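Local coordinates for protein Orf11 (PDB 6O43) that is a potential phage lysin, probably helping to break down the staphylococcal cell wall, at residues A[110-115]-A[157-162]. Numbering follows the deposited sequence.
Sequences PSWYDA and AAYYPL
Pro110 reaches Tyr159 through its ring: CG of Pro110 lies 4.1 Å from CE2 of Tyr159, a purely apolar touch. The same proline also places its CB 3.4 Å above one face of the Trp112 indole, offset toward the rim, so it packs against both aromatic residues. The backbone N of Ser111 is hydrogen-bonded to Thr155 OG1, tying the loop to helix 152-159. Trp112 makes the closest approach. With CG anti to its carbonyl carbon (chi1 -63°), the benzo end of the indole extends to the other segment, where CH2 comes within 3.5 Å of Tyr159 CB and CZ3 within 3.8 Å of the same Tyr159 CB. These Trp112 carbons meet the Tyr159 methylene and the near part of its ring obliquely, without ring stacking. Tyr160, the first residue beyond the helical backbone, offers its CB near the indole plane, 4.5 Å from Trp112 CZ3, while its ring leads away. No hydrogen bond links the two segments. The polar side-chain ends instead turn to helix 124-136, Trp112 NE1 bonding to Asn131 OD1 and Tyr159 OH to Asp133 OD2. The contact thus joins the loop after helix 89-104 to the end of helix 152-159 by van der Waals packing over 139 Å² of buried surface, both sides summed; it is apolar within the two segments, and the orienting hydrogen bonds lie around it, on helix 124-136 and at Thr155 and Trp156, whose NE1 bonds to Trp112 O.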
loop_
_atom_site.group_PDB
_atom_site.type_symbol
_atom_site.label_atom_id
_atom_site.label_comp_id
_atom_site.label_asym_id
_atom_site.label_seq_id
_atom_site.Cartn_x
_atom_site.Cartn_y
_atom_site.Cartn_z
ATOM N N PRO A 110 -0.112 -14.428 7.301
ATOM C CA PRO A 110 -1.151 -14.129 6.311
ATOM C C PRO A 110 -2.514 -14.623 6.769
ATOM O O PRO A 110 -2.638 -15.549 7.575
ATOM C CB PRO A 110 -0.677 -14.871 5.053
ATOM C CG PRO A 110 0.813 -15.041 5.244
ATOM C CD PRO A 110 0.959 -15.269 6.736
ATOM N N SER A 111 -3.548 -13.971 6.242
ATOM C CA SER A 111 -4.942 -14.264 6.563
ATOM C C SER A 111 -5.614 -14.780 5.298
ATOM O O SER A 111 -5.881 -14.006 4.372
ATOM C CB SER A 111 -5.643 -13.018 7.100
ATOM O OG SER A 111 -7.046 -13.168 7.052
ATOM N N TRP A 112 -5.885 -16.083 5.253
ATOM C CA TRP A 112 -6.281 -16.723 4.005
ATOM C C TRP A 112 -7.787 -16.745 3.775
ATOM O O TRP A 112 -8.216 -17.065 2.660
ATOM C CB TRP A 112 -5.720 -18.146 3.951
ATOM C CG TRP A 112 -4.227 -18.160 3.960
ATOM C CD1 TRP A 112 -3.415 -18.489 5.005
ATOM C CD2 TRP A 112 -3.363 -17.796 2.878
ATOM N NE1 TRP A 112 -2.095 -18.366 4.634
ATOM C CE2 TRP A 112 -2.038 -17.943 3.332
ATOM C CE3 TRP A 112 -3.583 -17.370 1.565
ATOM C CZ2 TRP A 112 -0.937 -17.676 2.520
ATOM C CZ3 TRP A 112 -2.487 -17.105 0.759
ATOM C CH2 TRP A 112 -1.182 -17.260 1.240
ATOM N N TYR A 113 -8.600 -16.402 4.775
ATOM C CA TYR A 113 -10.041 -16.350 4.583
ATOM C C TYR A 113 -10.617 -15.127 5.280
ATOM O O TYR A 113 -10.060 -14.628 6.260
ATOM C CB TYR A 113 -10.736 -17.627 5.092
ATOM C CG TYR A 113 -10.718 -17.808 6.594
ATOM C CD1 TYR A 113 -9.649 -18.428 7.226
ATOM C CD2 TYR A 113 -11.777 -17.371 7.376
ATOM C CE1 TYR A 113 -9.631 -18.601 8.598
ATOM C CE2 TYR A 113 -11.771 -17.542 8.749
ATOM C CZ TYR A 113 -10.693 -18.156 9.355
ATOM O OH TYR A 113 -10.680 -18.329 10.719
ATOM N N ASP A 114 -11.745 -14.654 4.756
ATOM C CA ASP A 114 -12.424 -13.469 5.273
ATOM C C ASP A 114 -13.175 -13.843 6.546
ATOM O O ASP A 114 -14.217 -14.507 6.492
ATOM C CB ASP A 114 -13.366 -12.907 4.210
ATOM C CG ASP A 114 -14.169 -11.713 4.698
ATOM O OD1 ASP A 114 -13.999 -11.298 5.865
ATOM O OD2 ASP A 114 -14.974 -11.182 3.901
ATOM N N ALA A 115 -12.653 -13.406 7.695
ATOM C CA ALA A 115 -13.261 -13.736 8.978
ATOM C C ALA A 115 -14.711 -13.282 9.082
ATOM O O ALA A 115 -15.418 -13.737 9.988
ATOM C CB ALA A 115 -12.445 -13.124 10.119
ATOM N N ALA A 157 -4.185 -10.464 -2.389
ATOM C CA ALA A 157 -3.509 -9.615 -3.365
ATOM C C ALA A 157 -2.028 -9.953 -3.462
ATOM O O ALA A 157 -1.451 -9.938 -4.555
ATOM C CB ALA A 157 -3.692 -8.139 -3.006
ATOM N N ALA A 158 -1.397 -10.268 -2.332
ATOM C CA ALA A 158 0.038 -10.535 -2.332
ATOM C C ALA A 158 0.361 -11.954 -2.790
ATOM O O ALA A 158 1.353 -12.168 -3.497
ATOM C CB ALA A 158 0.615 -10.292 -0.936
ATOM N N TYR A 159 -0.468 -12.932 -2.410
ATOM C CA TYR A 159 -0.104 -14.340 -2.516
ATOM C C TYR A 159 -1.076 -15.210 -3.306
ATOM O O TYR A 159 -0.722 -16.352 -3.624
ATOM C CB TYR A 159 0.046 -14.949 -1.113
ATOM C CG TYR A 159 1.242 -14.447 -0.337
ATOM C CD1 TYR A 159 2.503 -14.383 -0.925
ATOM C CD2 TYR A 159 1.110 -14.041 0.985
ATOM C CE1 TYR A 159 3.602 -13.932 -0.209
ATOM C CE2 TYR A 159 2.199 -13.591 1.705
ATOM C CZ TYR A 159 3.439 -13.540 1.107
ATOM O OH TYR A 159 4.522 -13.089 1.828
ATOM N N TYR A 160 -2.279 -14.735 -3.610
ATOM C CA TYR A 160 -3.245 -15.539 -4.351
ATOM C C TYR A 160 -4.273 -14.614 -4.991
ATOM O O TYR A 160 -5.434 -14.578 -4.564
ATOM C CB TYR A 160 -3.921 -16.563 -3.434
ATOM C CG TYR A 160 -4.764 -17.589 -4.167
ATOM C CD1 TYR A 160 -4.176 -18.545 -4.986
ATOM C CD2 TYR A 160 -6.147 -17.607 -4.029
ATOM C CE1 TYR A 160 -4.943 -19.487 -5.652
ATOM C CE2 TYR A 160 -6.920 -18.543 -4.692
ATOM C CZ TYR A 160 -6.312 -19.478 -5.500
ATOM O OH TYR A 160 -7.076 -20.407 -6.160
ATOM N N PRO A 161 -3.871 -13.846 -6.009
ATOM C CA PRO A 161 -4.760 -12.806 -6.553
ATOM C C PRO A 161 -6.090 -13.325 -7.069
ATOM O O PRO A 161 -7.044 -12.543 -7.147
ATOM C CB PRO A 161 -3.920 -12.189 -7.682
ATOM C CG PRO A 161 -2.501 -12.436 -7.269
ATOM C CD PRO A 161 -2.524 -13.791 -6.607
ATOM N N LEU A 162 -6.194 -14.607 -7.431
ATOM C CA LEU A 162 -7.500 -15.162 -7.777
ATOM C C LEU A 162 -8.513 -14.938 -6.664
ATOM O O LEU A 162 -9.702 -14.733 -6.935
ATOM C CB LEU A 162 -7.390 -16.658 -8.079
ATOM C CG LEU A 162 -6.819 -17.096 -9.428
ATOM C CD1 LEU A 162 -6.889 -18.610 -9.546
ATOM C CD2 LEU A 162 -7.566 -16.432 -10.572
#